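Local coordinates for protein HAT1-interacting factor 1 (Saccharomyces cerevisiae, PDB 4NQ0) that acts as a homodimeric nuclear chaperone for histones H3 and H4 in the HAT-B complex and also binds H2A-H2B dimers through its TPR domain and polar C-terminal region, at residues I235-I240 with G264-L269; M242-R247 with H257-A262; K278-E283 with A310-H315. One frame throughout, in Å; residues are numbered along the deposited sequence.

Contact 1 (I235-I240 with G264-L269)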
ATOM      1  N   ILE A 235       1.689  -7.671  -1.374  1.00 29.50           N
ATOM      2  CA  ILE A 235       2.110  -6.973  -0.166  1.00 28.87           C
ATOM      3  C   ILE A 235       2.596  -5.568  -0.512  1.00 28.25           C
ATOM      4  O   ILE A 235       2.212  -4.602   0.145  1.00 27.55           O
ATOM      5  CB  ILE A 235       3.178  -7.775   0.625  1.00 29.29           C
ATOM      6  CG1 ILE A 235       2.520  -8.974   1.312  1.00 29.10           C
ATOM      7  CG2 ILE A 235       3.851  -6.900   1.683  1.00 28.68           C
ATOM      8  CD1 ILE A 235       3.489  -9.992   1.859  1.00 29.44           C
ATOM      9  N   GLY A 236       3.411  -5.452  -1.561  1.00 28.40           N
ATOM     10  CA  GLY A 236       3.853  -4.145  -2.047  1.00 27.46           C
ATOM     11  C   GLY A 236       2.681  -3.240  -2.362  1.00 27.38           C
ATOM     12  O   GLY A 236       2.654  -2.079  -1.933  1.00 26.63           O
ATOM     13  N   ASP A 237       1.704  -3.786  -3.092  1.00 27.73           N
ATOM     14  CA  ASP A 237       0.464  -3.076  -3.439  1.00 27.60           C
ATOM     15  C   ASP A 237      -0.272  -2.603  -2.192  1.00 27.15           C
ATOM     16  O   ASP A 237      -0.806  -1.490  -2.158  1.00 27.07           O
ATOM     17  CB  ASP A 237      -0.480  -3.970  -4.271  1.00 28.28           C
ATOM     18  CG  ASP A 237      -0.031  -4.139  -5.715  1.00 30.14           C
ATOM     19  OD1 ASP A 237       0.827  -3.367  -6.196  1.00 30.13           O
ATOM     20  OD2 ASP A 237      -0.554  -5.057  -6.375  1.00 31.38           O
ATOM     21  N   VAL A 238      -0.295  -3.440  -1.154  1.00 26.62           N
ATOM     22  CA  VAL A 238      -0.954  -3.062   0.091  1.00 25.74           C
ATOM     23  C   VAL A 238      -0.234  -1.894   0.752  1.00 25.71           C
ATOM     24  O   VAL A 238      -0.887  -0.969   1.275  1.00 25.19           O
ATOM     25  CB  VAL A 238      -1.067  -4.237   1.068  1.00 25.88           C
ATOM     26  CG1 VAL A 238      -1.531  -3.750   2.462  1.00 24.79           C
ATOM     27  CG2 VAL A 238      -2.022  -5.290   0.495  1.00 25.49           C
ATOM     28  N   TYR A 239       1.098  -1.921   0.725  1.00 25.42           N
ATOM     29  CA  TYR A 239       1.882  -0.849   1.342  1.00 25.56           C
ATOM     30  C   TYR A 239       1.666   0.471   0.611  1.00 25.61           C
ATOM     31  O   TYR A 239       1.570   1.516   1.255  1.00 26.64           O
ATOM     32  CB  TYR A 239       3.379  -1.204   1.432  1.00 25.30           C
ATOM     33  CG  TYR A 239       3.743  -2.055   2.632  1.00 25.87           C
ATOM     34  CD1 TYR A 239       3.395  -1.663   3.921  1.00 26.67           C
ATOM     35  CD2 TYR A 239       4.457  -3.238   2.484  1.00 25.82           C
ATOM     36  CE1 TYR A 239       3.731  -2.429   5.028  1.00 27.10           C
ATOM     37  CE2 TYR A 239       4.795  -4.013   3.579  1.00 26.32           C
ATOM     38  CZ  TYR A 239       4.427  -3.609   4.841  1.00 26.84           C
ATOM     39  OH  TYR A 239       4.767  -4.380   5.903  1.00 25.83           O
ATOM     40  N   ILE A 240       1.572   0.435  -0.718  1.00 26.01           N
ATOM     41  CA  ILE A 240       1.239   1.636  -1.490  1.00 26.41           C
ATOM     42  C   ILE A 240      -0.121   2.192  -1.062  1.00 26.94           C
ATOM     43  O   ILE A 240      -0.264   3.398  -0.842  1.00 27.84           O
ATOM     44  CB  ILE A 240       1.226   1.393  -3.031  1.00 26.96           C
ATOM     45  CG1 ILE A 240       2.624   1.031  -3.569  1.00 26.46           C
ATOM     46  CG2 ILE A 240       0.693   2.627  -3.765  1.00 27.49           C
ATOM     47  CD1 ILE A 240       3.695   2.125  -3.406  1.00 28.13           C
ATOM     48  N   GLY A 264      10.747  -1.696  -1.476  1.00 29.03           N
ATOM     49  CA  GLY A 264      11.547  -2.870  -1.114  1.00 29.77           C
ATOM     50  C   GLY A 264      10.944  -4.195  -1.572  1.00 30.58           C
ATOM     51  O   GLY A 264      11.665  -5.097  -1.995  1.00 31.88           O
ATOM     52  N   TYR A 265       9.623  -4.326  -1.484  1.00 30.55           N
ATOM     53  CA  TYR A 265       8.956  -5.558  -1.899  1.00 30.95           C
ATOM     54  C   TYR A 265       8.999  -5.736  -3.414  1.00 31.44           C
ATOM     55  O   TYR A 265       9.262  -6.828  -3.903  1.00 31.99           O
ATOM     56  CB  TYR A 265       7.511  -5.617  -1.379  1.00 30.33           C
ATOM     57  CG  TYR A 265       7.423  -6.234  -0.001  1.00 31.26           C
ATOM     58  CD1 TYR A 265       7.315  -7.614   0.158  1.00 30.59           C
ATOM     59  CD2 TYR A 265       7.474  -5.449   1.141  1.00 30.24           C
ATOM     60  CE1 TYR A 265       7.248  -8.186   1.407  1.00 31.24           C
ATOM     61  CE2 TYR A 265       7.412  -6.019   2.400  1.00 31.08           C
ATOM     62  CZ  TYR A 265       7.305  -7.393   2.519  1.00 31.45           C
ATOM     63  OH  TYR A 265       7.225  -7.966   3.753  1.00 32.11           O
ATOM     64  N   TYR A 266       8.763  -4.661  -4.152  1.00 31.82           N
ATOM     65  CA  TYR A 266       8.811  -4.736  -5.611  1.00 32.61           C
ATOM     66  C   TYR A 266      10.210  -5.117  -6.091  1.00 34.11           C
ATOM     67  O   TYR A 266      10.365  -5.772  -7.112  1.00 35.33           O
ATOM     68  CB  TYR A 266       8.393  -3.405  -6.229  1.00 31.94           C
ATOM     69  CG  TYR A 266       6.951  -2.999  -5.985  1.00 30.26           C
ATOM     70  CD1 TYR A 266       5.923  -3.928  -6.020  1.00 29.25           C
ATOM     71  CD2 TYR A 266       6.614  -1.668  -5.777  1.00 28.91           C
ATOM     72  CE1 TYR A 266       4.593  -3.550  -5.807  1.00 29.13           C
ATOM     73  CE2 TYR A 266       5.298  -1.286  -5.575  1.00 29.03           C
ATOM     74  CZ  TYR A 266       4.289  -2.241  -5.595  1.00 28.39           C
ATOM     75  OH  TYR A 266       2.975  -1.874  -5.422  1.00 29.03           O
ATOM     76  N   LYS A 267      11.230  -4.716  -5.342  1.00 35.00           N
ATOM     77  CA  LYS A 267      12.617  -5.041  -5.693  1.00 36.14           C
ATOM     78  C   LYS A 267      13.029  -6.493  -5.452  1.00 36.82           C
ATOM     79  O   LYS A 267      14.094  -6.907  -5.900  1.00 37.75           O
ATOM     80  CB  LYS A 267      13.569  -4.097  -4.971  1.00 36.18           C
ATOM     81  CG  LYS A 267      13.654  -2.735  -5.643  1.00 38.20           C
ATOM     82  CD  LYS A 267      14.418  -1.762  -4.763  1.00 40.74           C
ATOM     83  CE  LYS A 267      15.080  -0.655  -5.567  1.00 42.01           C
ATOM     84  NZ  LYS A 267      15.637   0.405  -4.651  1.00 43.49           N
ATOM     85  N   THR A 268      12.199  -7.272  -4.768  1.00 36.84           N
ATOM     86  CA  THR A 268      12.437  -8.716  -4.653  1.00 38.11           C
ATOM     87  C   THR A 268      11.852  -9.464  -5.847  1.00 39.06           C
ATOM     88  O   THR A 268      12.030 -10.677  -5.978  1.00 39.48           O
ATOM     89  CB  THR A 268      11.798  -9.304  -3.386  1.00 37.61           C
ATOM     90  OG1 THR A 268      10.371  -9.275  -3.517  1.00 37.66           O
ATOM     91  CG2 THR A 268      12.241  -8.526  -2.129  1.00 37.48           C
ATOM     92  N   LEU A 269      11.115  -8.747  -6.691  1.00 39.48           N
ATOM     93  CA  LEU A 269      10.374  -9.361  -7.788  1.00 40.53           C
ATOM     94  C   LEU A 269      11.283  -9.579  -8.982  1.00 42.29           C
ATOM     95  O   LEU A 269      12.158  -8.753  -9.265  1.00 41.97           O
ATOM     96  CB  LEU A 269       9.193  -8.474  -8.207  1.00 39.72           C
ATOM     97  CG  LEU A 269       7.783  -8.723  -7.662  1.00 39.26           C
ATOM     98  CD1 LEU A 269       7.741  -9.579  -6.396  1.00 37.95           C
ATOM     99  CD2 LEU A 269       7.097  -7.380  -7.433  1.00 36.15           C
TER
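Tyr-265 and Tyr-266, late in helix 252-266, meet helix 229-248, packing as a TPR-type hairpin; segment 235-240 lies in the predicted second TPR repeat and the tyrosines just beyond it. The two phenols leave neighbouring positions and engage the partner helix differently. Tyr-265 offers a ring face: the CG2 methyl of Ile-235 stands over its centre in a CH-pi contact, 3.5 Å from the centroid and 9° off the normal. CG2 is the branch anti to the backbone N of Ile-235, which sets this methyl over the ring. The rings of Tyr-239 and Tyr-265 meet obliquely, their planes at 35°, with Tyr-239 CE2 3.5 Å from Tyr-265 CE2. Both hydroxyls of this pair hydrogen-bond to Asp-180 OD2, one carboxylate oxygen tying the phenols together.

Tyr-266 instead lies against the backbone at Gly-236, where a beta-carbon would collide with its CE1. Ile-240 CG1 lies at the ring edge, 3.5 Å from Tyr-266 OH. Asp-237 turns its carboxylate back to this phenol, the planes 63° apart, and its OD1 also salt-bridges Lys-278. The hydroxyl of Tyr-266 donates to Asp-237 OD1 at 2.7 Å, meeting that oxygen on its anti side.

Contact 2 (M242-R247 with H257-A262)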
ATOM      1  N   MET A 242      -1.716   1.683   1.823  1.00 26.82           N
ATOM      2  CA  MET A 242      -1.513   2.221   3.164  1.00 27.08           C
ATOM      3  C   MET A 242      -0.894   3.614   3.089  1.00 27.13           C
ATOM      4  O   MET A 242      -1.363   4.538   3.736  1.00 26.28           O
ATOM      5  CB  MET A 242      -0.614   1.312   3.987  1.00 27.38           C
ATOM      6  CG  MET A 242      -1.291   0.060   4.478  1.00 28.80           C
ATOM      7  SD  MET A 242      -0.121  -0.868   5.458  1.00 32.12           S
ATOM      8  CE  MET A 242      -1.197  -2.088   6.185  1.00 31.68           C
ATOM      9  N   GLY A 243       0.127   3.764   2.250  1.00 27.52           N
ATOM     10  CA  GLY A 243       0.770   5.054   2.071  1.00 28.28           C
ATOM     11  C   GLY A 243      -0.178   6.114   1.552  1.00 29.14           C
ATOM     12  O   GLY A 243      -0.229   7.226   2.089  1.00 29.35           O
ATOM     13  N   ASP A 244      -0.939   5.773   0.513  1.00 29.72           N
ATOM     14  CA  ASP A 244      -1.900   6.708  -0.074  1.00 30.54           C
ATOM     15  C   ASP A 244      -2.870   7.202   0.987  1.00 31.21           C
ATOM     16  O   ASP A 244      -3.105   8.398   1.109  1.00 32.10           O
ATOM     17  CB  ASP A 244      -2.694   6.056  -1.204  1.00 30.79           C
ATOM     18  CG  ASP A 244      -1.854   5.751  -2.438  1.00 31.12           C
ATOM     19  OD1 ASP A 244      -2.357   4.976  -3.276  1.00 31.09           O
ATOM     20  OD2 ASP A 244      -0.723   6.281  -2.593  1.00 30.12           O
ATOM     21  N   ILE A 245      -3.425   6.283   1.768  1.00 31.63           N
ATOM     22  CA  ILE A 245      -4.375   6.656   2.830  1.00 32.27           C
ATOM     23  C   ILE A 245      -3.720   7.559   3.879  1.00 33.01           C
ATOM     24  O   ILE A 245      -4.272   8.593   4.264  1.00 32.95           O
ATOM     25  CB  ILE A 245      -4.954   5.415   3.528  1.00 32.06           C
ATOM     26  CG1 ILE A 245      -5.834   4.618   2.567  1.00 32.16           C
ATOM     27  CG2 ILE A 245      -5.770   5.817   4.770  1.00 31.88           C
ATOM     28  CD1 ILE A 245      -6.210   3.238   3.079  1.00 32.52           C
ATOM     29  N   GLU A 246      -2.533   7.170   4.329  1.00 33.44           N
ATOM     30  CA  GLU A 246      -1.814   7.954   5.331  1.00 34.22           C
ATOM     31  C   GLU A 246      -1.473   9.342   4.795  1.00 35.58           C
ATOM     32  O   GLU A 246      -1.597  10.320   5.513  1.00 36.23           O
ATOM     33  CB  GLU A 246      -0.557   7.215   5.793  1.00 33.37           C
ATOM     34  CG  GLU A 246      -0.870   5.965   6.592  1.00 32.90           C
ATOM     35  CD  GLU A 246       0.317   5.048   6.783  1.00 32.37           C
ATOM     36  OE1 GLU A 246       1.162   4.927   5.862  1.00 31.63           O
ATOM     37  OE2 GLU A 246       0.401   4.438   7.868  1.00 33.73           O
ATOM     38  N   ARG A 247      -1.068   9.422   3.533  1.00 36.92           N
ATOM     39  CA  ARG A 247      -0.847  10.711   2.867  1.00 38.97           C
ATOM     40  C   ARG A 247      -2.123  11.563   2.881  1.00 40.17           C
ATOM     41  O   ARG A 247      -2.102  12.736   3.268  1.00 40.83           O
ATOM     42  CB  ARG A 247      -0.375  10.495   1.424  1.00 39.22           C
ATOM     43  CG  ARG A 247       0.077  11.768   0.714  1.00 41.66           C
ATOM     44  CD  ARG A 247       0.581  11.511  -0.696  1.00 44.78           C
ATOM     45  NE  ARG A 247      -0.409  10.826  -1.537  1.00 47.75           N
ATOM     46  CZ  ARG A 247      -0.299  10.654  -2.855  1.00 48.99           C
ATOM     47  NH1 ARG A 247      -1.259  10.006  -3.514  1.00 49.81           N
ATOM     48  NH2 ARG A 247       0.748  11.132  -3.525  1.00 49.56           N
ATOM     49  N   HIS A 257       7.290   6.029   4.865  1.00 25.11           N
ATOM     50  CA  HIS A 257       7.809   4.766   5.356  1.00 25.62           C
ATOM     51  C   HIS A 257       7.158   3.575   4.644  1.00 25.32           C
ATOM     52  O   HIS A 257       7.835   2.606   4.288  1.00 25.26           O
ATOM     53  CB  HIS A 257       7.622   4.664   6.868  1.00 26.38           C
ATOM     54  CG  HIS A 257       7.775   3.278   7.397  1.00 28.44           C
ATOM     55  ND1 HIS A 257       9.003   2.660   7.523  1.00 30.71           N
ATOM     56  CD2 HIS A 257       6.853   2.378   7.817  1.00 29.43           C
ATOM     57  CE1 HIS A 257       8.829   1.442   8.011  1.00 31.01           C
ATOM     58  NE2 HIS A 257       7.534   1.247   8.196  1.00 30.91           N
ATOM     59  N   HIS A 258       5.851   3.652   4.413  1.00 25.06           N
ATOM     60  CA  HIS A 258       5.148   2.568   3.714  1.00 24.62           C
ATOM     61  C   HIS A 258       5.451   2.500   2.227  1.00 24.20           C
ATOM     62  O   HIS A 258       5.605   1.405   1.678  1.00 23.69           O
ATOM     63  CB  HIS A 258       3.654   2.612   3.998  1.00 24.51           C
ATOM     64  CG  HIS A 258       3.312   2.097   5.358  1.00 26.07           C
ATOM     65  ND1 HIS A 258       2.488   2.771   6.232  1.00 28.20           N
ATOM     66  CD2 HIS A 258       3.738   0.992   6.015  1.00 26.14           C
ATOM     67  CE1 HIS A 258       2.397   2.084   7.360  1.00 29.44           C
ATOM     68  NE2 HIS A 258       3.152   1.003   7.255  1.00 27.64           N
ATOM     69  N   TYR A 259       5.552   3.649   1.574  1.00 23.98           N
ATOM     70  CA  TYR A 259       6.004   3.684   0.168  1.00 23.89           C
ATOM     71  C   TYR A 259       7.395   3.047  -0.007  1.00 24.07           C
ATOM     72  O   TYR A 259       7.654   2.312  -0.972  1.00 23.57           O
ATOM     73  CB  TYR A 259       6.040   5.112  -0.356  1.00 24.09           C
ATOM     74  CG  TYR A 259       4.697   5.798  -0.543  1.00 23.91           C
ATOM     75  CD1 TYR A 259       3.569   5.103  -0.979  1.00 23.73           C
ATOM     76  CD2 TYR A 259       4.574   7.164  -0.336  1.00 24.99           C
ATOM     77  CE1 TYR A 259       2.341   5.748  -1.161  1.00 24.59           C
ATOM     78  CE2 TYR A 259       3.369   7.819  -0.528  1.00 24.27           C
ATOM     79  CZ  TYR A 259       2.255   7.112  -0.945  1.00 25.20           C
ATOM     80  OH  TYR A 259       1.064   7.767  -1.139  1.00 26.27           O
ATOM     81  N   LEU A 260       8.293   3.334   0.932  1.00 24.50           N
ATOM     82  CA  LEU A 260       9.610   2.705   0.946  1.00 24.38           C
ATOM     83  C   LEU A 260       9.562   1.204   1.191  1.00 25.06           C
ATOM     84  O   LEU A 260      10.404   0.477   0.663  1.00 25.16           O
ATOM     85  CB  LEU A 260      10.509   3.338   2.005  1.00 24.20           C
ATOM     86  CG  LEU A 260      10.989   4.770   1.712  1.00 23.50           C
ATOM     87  CD1 LEU A 260      11.593   5.337   2.975  1.00 22.40           C
ATOM     88  CD2 LEU A 260      11.984   4.819   0.568  1.00 21.69           C
ATOM     89  N   LYS A 261       8.628   0.753   2.023  1.00 24.88           N
ATOM     90  CA  LYS A 261       8.426  -0.682   2.235  1.00 26.51           C
ATOM     91  C   LYS A 261       7.909  -1.337   0.959  1.00 26.20           C
ATOM     92  O   LYS A 261       8.352  -2.422   0.601  1.00 26.85           O
ATOM     93  CB  LYS A 261       7.435  -0.951   3.382  1.00 26.82           C
ATOM     94  CG  LYS A 261       7.974  -0.622   4.764  1.00 28.91           C
ATOM     95  CD  LYS A 261       8.538  -1.827   5.515  1.00 32.51           C
ATOM     96  CE  LYS A 261       7.443  -2.806   5.904  1.00 33.64           C
ATOM     97  NZ  LYS A 261       7.469  -3.232   7.330  1.00 34.97           N
ATOM     98  N   ALA A 262       6.983  -0.671   0.274  1.00 25.76           N
ATOM     99  CA  ALA A 262       6.429  -1.196  -0.970  1.00 26.65           C
ATOM    100  C   ALA A 262       7.549  -1.341  -1.991  1.00 27.12           C
ATOM    101  O   ALA A 262       7.697  -2.377  -2.624  1.00 27.75           O
ATOM    102  CB  ALA A 262       5.331  -0.274  -1.512  1.00 26.15           C
TER
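Segments 242-247 and 257-262 both lie in the predicted second TPR repeat, on the antiparallel helices 229-248 and 252-266, and are joined here by two polar side-chain bonds, one each from His-258 and Tyr-259. The segment axes approach to 8.7 Å at 166°, and the CA atoms of Gly-243 and His-258 are only 5.3 Å apart. Gly-243 permits this closeness: a beta-carbon there would run into Tyr-259 CE1, whereas its CA sits off-centre over the Tyr-259 ring.

His-258 ND1 donates to Glu-246 OE1 at 2.6 Å. The bond is nearly straight, 172° at the hydrogen, and lies in the imidazole plane; it meets OE1 on the syn side, tilted somewhat out of the carboxylate plane. Glu-246 reaches the ring edge on an extended chain, and its OE2 pairs with Arg-254. Met-242 SD stands over the centre of the imidazole, 4.2 Å from the centroid, while His-257 CD2 lies over the opposite face. With NE2 hydrogen-bonded to Glu-182, both ring nitrogens are engaged, which should fix the rotation of this buried ring; facing two carboxylates, it would probably favour its doubly protonated form.

The Tyr-259 hydroxyl donates to the anti lone pair of Asp-244 OD2 at 2.7 Å. It also lies over one face of the Arg-247 guanidinium, 3.4 Å from NE, without a hydrogen bond to it; the guanidinium and phenol ring planes stand 80° apart.

Helix 202-218 packs against Met-242 through Leu-210 and Leu-214, while helix 273-290 brings Leu-285 against Tyr-259 and Arg-247.

Contact 3 (K278-E283 with A310-H315)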
ATOM      1  N   LYS A 278       5.955  -0.288 -11.269  1.00 36.81           N
ATOM      2  CA  LYS A 278       5.610  -0.161  -9.858  1.00 35.79           C
ATOM      3  C   LYS A 278       6.771   0.422  -9.058  1.00 34.64           C
ATOM      4  O   LYS A 278       6.570   1.253  -8.171  1.00 33.95           O
ATOM      5  CB  LYS A 278       5.133  -1.504  -9.306  1.00 36.04           C
ATOM      6  CG  LYS A 278       3.746  -1.909  -9.853  1.00 36.83           C
ATOM      7  CD  LYS A 278       3.225  -3.183  -9.229  1.00 37.14           C
ATOM      8  CE  LYS A 278       1.757  -3.431  -9.594  1.00 37.50           C
ATOM      9  NZ  LYS A 278       0.825  -2.532  -8.847  1.00 35.67           N
ATOM     10  N   VAL A 279       7.986   0.011  -9.391  1.00 34.44           N
ATOM     11  CA  VAL A 279       9.172   0.574  -8.765  1.00 33.64           C
ATOM     12  C   VAL A 279       9.188   2.084  -8.976  1.00 33.30           C
ATOM     13  O   VAL A 279       9.317   2.846  -8.020  1.00 32.88           O
ATOM     14  CB  VAL A 279      10.459  -0.074  -9.316  1.00 34.40           C
ATOM     15  CG1 VAL A 279      11.701   0.695  -8.857  1.00 33.52           C
ATOM     16  CG2 VAL A 279      10.534  -1.531  -8.869  1.00 34.22           C
ATOM     17  N   ILE A 280       9.026   2.509 -10.226  1.00 33.74           N
ATOM     18  CA  ILE A 280       9.060   3.927 -10.585  1.00 33.50           C
ATOM     19  C   ILE A 280       7.950   4.687  -9.876  1.00 33.30           C
ATOM     20  O   ILE A 280       8.169   5.768  -9.340  1.00 33.16           O
ATOM     21  CB  ILE A 280       8.901   4.145 -12.118  1.00 34.29           C
ATOM     22  CG1 ILE A 280      10.084   3.547 -12.898  1.00 34.22           C
ATOM     23  CG2 ILE A 280       8.769   5.629 -12.439  1.00 33.86           C
ATOM     24  CD1 ILE A 280      11.403   4.152 -12.566  1.00 34.55           C
ATOM     25  N   GLN A 281       6.752   4.119  -9.881  1.00 33.42           N
ATOM     26  CA  GLN A 281       5.622   4.718  -9.172  1.00 33.03           C
ATOM     27  C   GLN A 281       5.911   4.936  -7.674  1.00 31.85           C
ATOM     28  O   GLN A 281       5.636   6.003  -7.136  1.00 31.23           O
ATOM     29  CB  GLN A 281       4.377   3.846  -9.342  1.00 33.56           C
ATOM     30  CG  GLN A 281       3.195   4.325  -8.515  1.00 34.24           C
ATOM     31  CD  GLN A 281       1.959   3.482  -8.698  1.00 35.45           C
ATOM     32  OE1 GLN A 281       2.022   2.251  -8.739  1.00 35.61           O
ATOM     33  NE2 GLN A 281       0.817   4.146  -8.778  1.00 35.28           N
ATOM     34  N   ALA A 282       6.462   3.919  -7.017  1.00 31.18           N
ATOM     35  CA  ALA A 282       6.792   3.988  -5.588  1.00 30.29           C
ATOM     36  C   ALA A 282       7.880   5.040  -5.282  1.00 29.83           C
ATOM     37  O   ALA A 282       7.782   5.788  -4.299  1.00 28.89           O
ATOM     38  CB  ALA A 282       7.226   2.621  -5.087  1.00 29.70           C
ATOM     39  N   GLU A 283       8.904   5.104  -6.133  1.00 30.19           N
ATOM     40  CA  GLU A 283       9.930   6.144  -6.009  1.00 30.33           C
ATOM     41  C   GLU A 283       9.323   7.527  -6.084  1.00 30.12           C
ATOM     42  O   GLU A 283       9.682   8.397  -5.299  1.00 30.25           O
ATOM     43  CB  GLU A 283      10.997   6.022  -7.088  1.00 30.95           C
ATOM     44  CG  GLU A 283      11.830   4.751  -7.021  1.00 32.51           C
ATOM     45  CD  GLU A 283      13.005   4.829  -6.059  1.00 34.92           C
ATOM     46  OE1 GLU A 283      13.052   5.769  -5.226  1.00 34.80           O
ATOM     47  OE2 GLU A 283      13.880   3.924  -6.151  1.00 36.03           O
ATOM     48  N   ALA A 310      17.102  10.883 -11.480  1.00 30.44           N
ATOM     49  CA  ALA A 310      18.013  10.082 -12.292  1.00 31.24           C
ATOM     50  C   ALA A 310      17.341   8.817 -12.772  1.00 31.81           C
ATOM     51  O   ALA A 310      17.476   8.437 -13.930  1.00 32.02           O
ATOM     52  CB  ALA A 310      19.276   9.733 -11.506  1.00 31.14           C
ATOM     53  N   LEU A 311      16.618   8.166 -11.869  1.00 32.02           N
ATOM     54  CA  LEU A 311      15.918   6.943 -12.194  1.00 32.86           C
ATOM     55  C   LEU A 311      14.867   7.150 -13.290  1.00 33.07           C
ATOM     56  O   LEU A 311      14.792   6.360 -14.228  1.00 33.02           O
ATOM     57  CB  LEU A 311      15.255   6.381 -10.949  1.00 33.16           C
ATOM     58  CG  LEU A 311      14.588   5.029 -11.173  1.00 35.60           C
ATOM     59  CD1 LEU A 311      15.625   3.995 -11.635  1.00 39.01           C
ATOM     60  CD2 LEU A 311      13.884   4.582  -9.903  1.00 37.80           C
ATOM     61  N   LEU A 312      14.061   8.205 -13.150  1.00 32.74           N
ATOM     62  CA  LEU A 312      13.004   8.513 -14.110  1.00 33.39           C
ATOM     63  C   LEU A 312      13.573   8.980 -15.438  1.00 34.17           C
ATOM     64  O   LEU A 312      13.029   8.644 -16.496  1.00 33.80           O
ATOM     65  CB  LEU A 312      12.034   9.569 -13.566  1.00 33.39           C
ATOM     66  CG  LEU A 312      10.807   9.009 -12.840  1.00 34.77           C
ATOM     67  CD1 LEU A 312      10.351   9.962 -11.737  1.00 37.39           C
ATOM     68  CD2 LEU A 312       9.672   8.749 -13.823  1.00 36.28           C
ATOM     69  N   GLU A 313      14.655   9.759 -15.382  1.00 34.07           N
ATOM     70  CA  GLU A 313      15.343  10.170 -16.598  1.00 35.44           C
ATOM     71  C   GLU A 313      15.795   8.934 -17.367  1.00 35.74           C
ATOM     72  O   GLU A 313      15.567   8.842 -18.563  1.00 36.87           O
ATOM     73  CB  GLU A 313      16.529  11.089 -16.292  1.00 35.40           C
ATOM     74  CG  GLU A 313      16.116  12.531 -15.990  1.00 36.75           C
ATOM     75  CD  GLU A 313      17.279  13.415 -15.558  1.00 38.71           C
ATOM     76  OE1 GLU A 313      18.336  12.880 -15.160  1.00 41.04           O
ATOM     77  OE2 GLU A 313      17.139  14.656 -15.622  1.00 40.90           O
ATOM     78  N   LYS A 314      16.395   7.970 -16.670  1.00 35.05           N
ATOM     79  CA  LYS A 314      16.872   6.744 -17.308  1.00 35.52           C
ATOM     80  C   LYS A 314      15.730   5.945 -17.922  1.00 35.62           C
ATOM     81  O   LYS A 314      15.860   5.394 -19.015  1.00 36.00           O
ATOM     82  CB  LYS A 314      17.617   5.871 -16.297  1.00 35.58           C
ATOM     83  CG  LYS A 314      18.478   4.773 -16.923  1.00 36.90           C
ATOM     84  CD  LYS A 314      18.678   3.604 -15.962  1.00 36.44           C
ATOM     85  N   HIS A 315      14.615   5.874 -17.202  1.00 34.45           N
ATOM     86  CA  HIS A 315      13.420   5.195 -17.685  1.00 34.37           C
ATOM     87  C   HIS A 315      12.876   5.833 -18.978  1.00 35.34           C
ATOM     88  O   HIS A 315      12.417   5.130 -19.886  1.00 35.28           O
ATOM     89  CB  HIS A 315      12.348   5.203 -16.587  1.00 33.35           C
ATOM     90  CG  HIS A 315      11.129   4.410 -16.923  1.00 32.31           C
ATOM     91  ND1 HIS A 315      11.180   3.070 -17.236  1.00 32.89           N
ATOM     92  CD2 HIS A 315       9.824   4.765 -16.992  1.00 31.81           C
ATOM     93  CE1 HIS A 315       9.960   2.635 -17.493  1.00 31.70           C
ATOM     94  NE2 HIS A 315       9.118   3.642 -17.347  1.00 31.84           N
TER
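Ile-280 projects from helix 273-290 into a group of three side chains on helix 298-316, and its two methyls and CG1 each have a different partner. Its CD1 methyl lies 3.6 Å from Leu-311 CG. With CG1 beside the backbone N (chi1 -64°), the CG2 branch is anti to that N and turns to Leu-312, coming within 3.5 Å of its CD2. CG1 stands over one face of the His-315 imidazole, displaced toward the rim and 4.2 Å from His-315 CG. One turn further along, Glu-283 adds its aliphatic part: CG rests 3.5 Å from Leu-311 CD2, the two side chains crossing at about a right angle. Shortening Ile-280 to an alanine removes CG1, CG2 and CD1, which is likely to open a gap beside Leu-311 and Leu-312 and take CG1 from the His-315 face.

Outside this first shell, the bend of Glu-283 at chi2 (-84°) carries its carboxylate to helix 298-316 itself, where OE1 forms a salt bridge with Arg-304 and OE2 a hydrogen bond with His-307. Gln-326 of helix 323-344 touches both Ile-280 and Leu-312, so that helix also packs against this apolar group.

The short segments run at 145° to one another, their axes approaching no closer than 10.6 Å. This packing joins helix 273-290 to the predicted third TPR repeat, inside the region that interacts with H2A-H2B. No hydrogen bond links the two segments: they adhere through apolar and ring-face contacts, with the polar bonding of Glu-283 to the same partner helix just beside an otherwise apolar interface.

Contacts 1 and 2 lie along the same helix pair, 229-248 with 252-266, their centres about 11 Å apart, with contact 2 nested inside the chain loop closed by contact 1. They meet where Tyr-239 CD1 comes 3.4 Å from His-258 CD2, the two rings only about 15° from parallel. Contact 3 follows in series, its centre about 14 Å from that of contact 1 and about 17 Å from that of contact 2. A salt bridge ties it to contact 1, with Lys-278 NZ 2.8 Å from Asp-237 OD1. Contacts 1 and 2 join helix 229-248 to the start of the region that interacts with H2A-H2B, and contact 3 lies wholly within it.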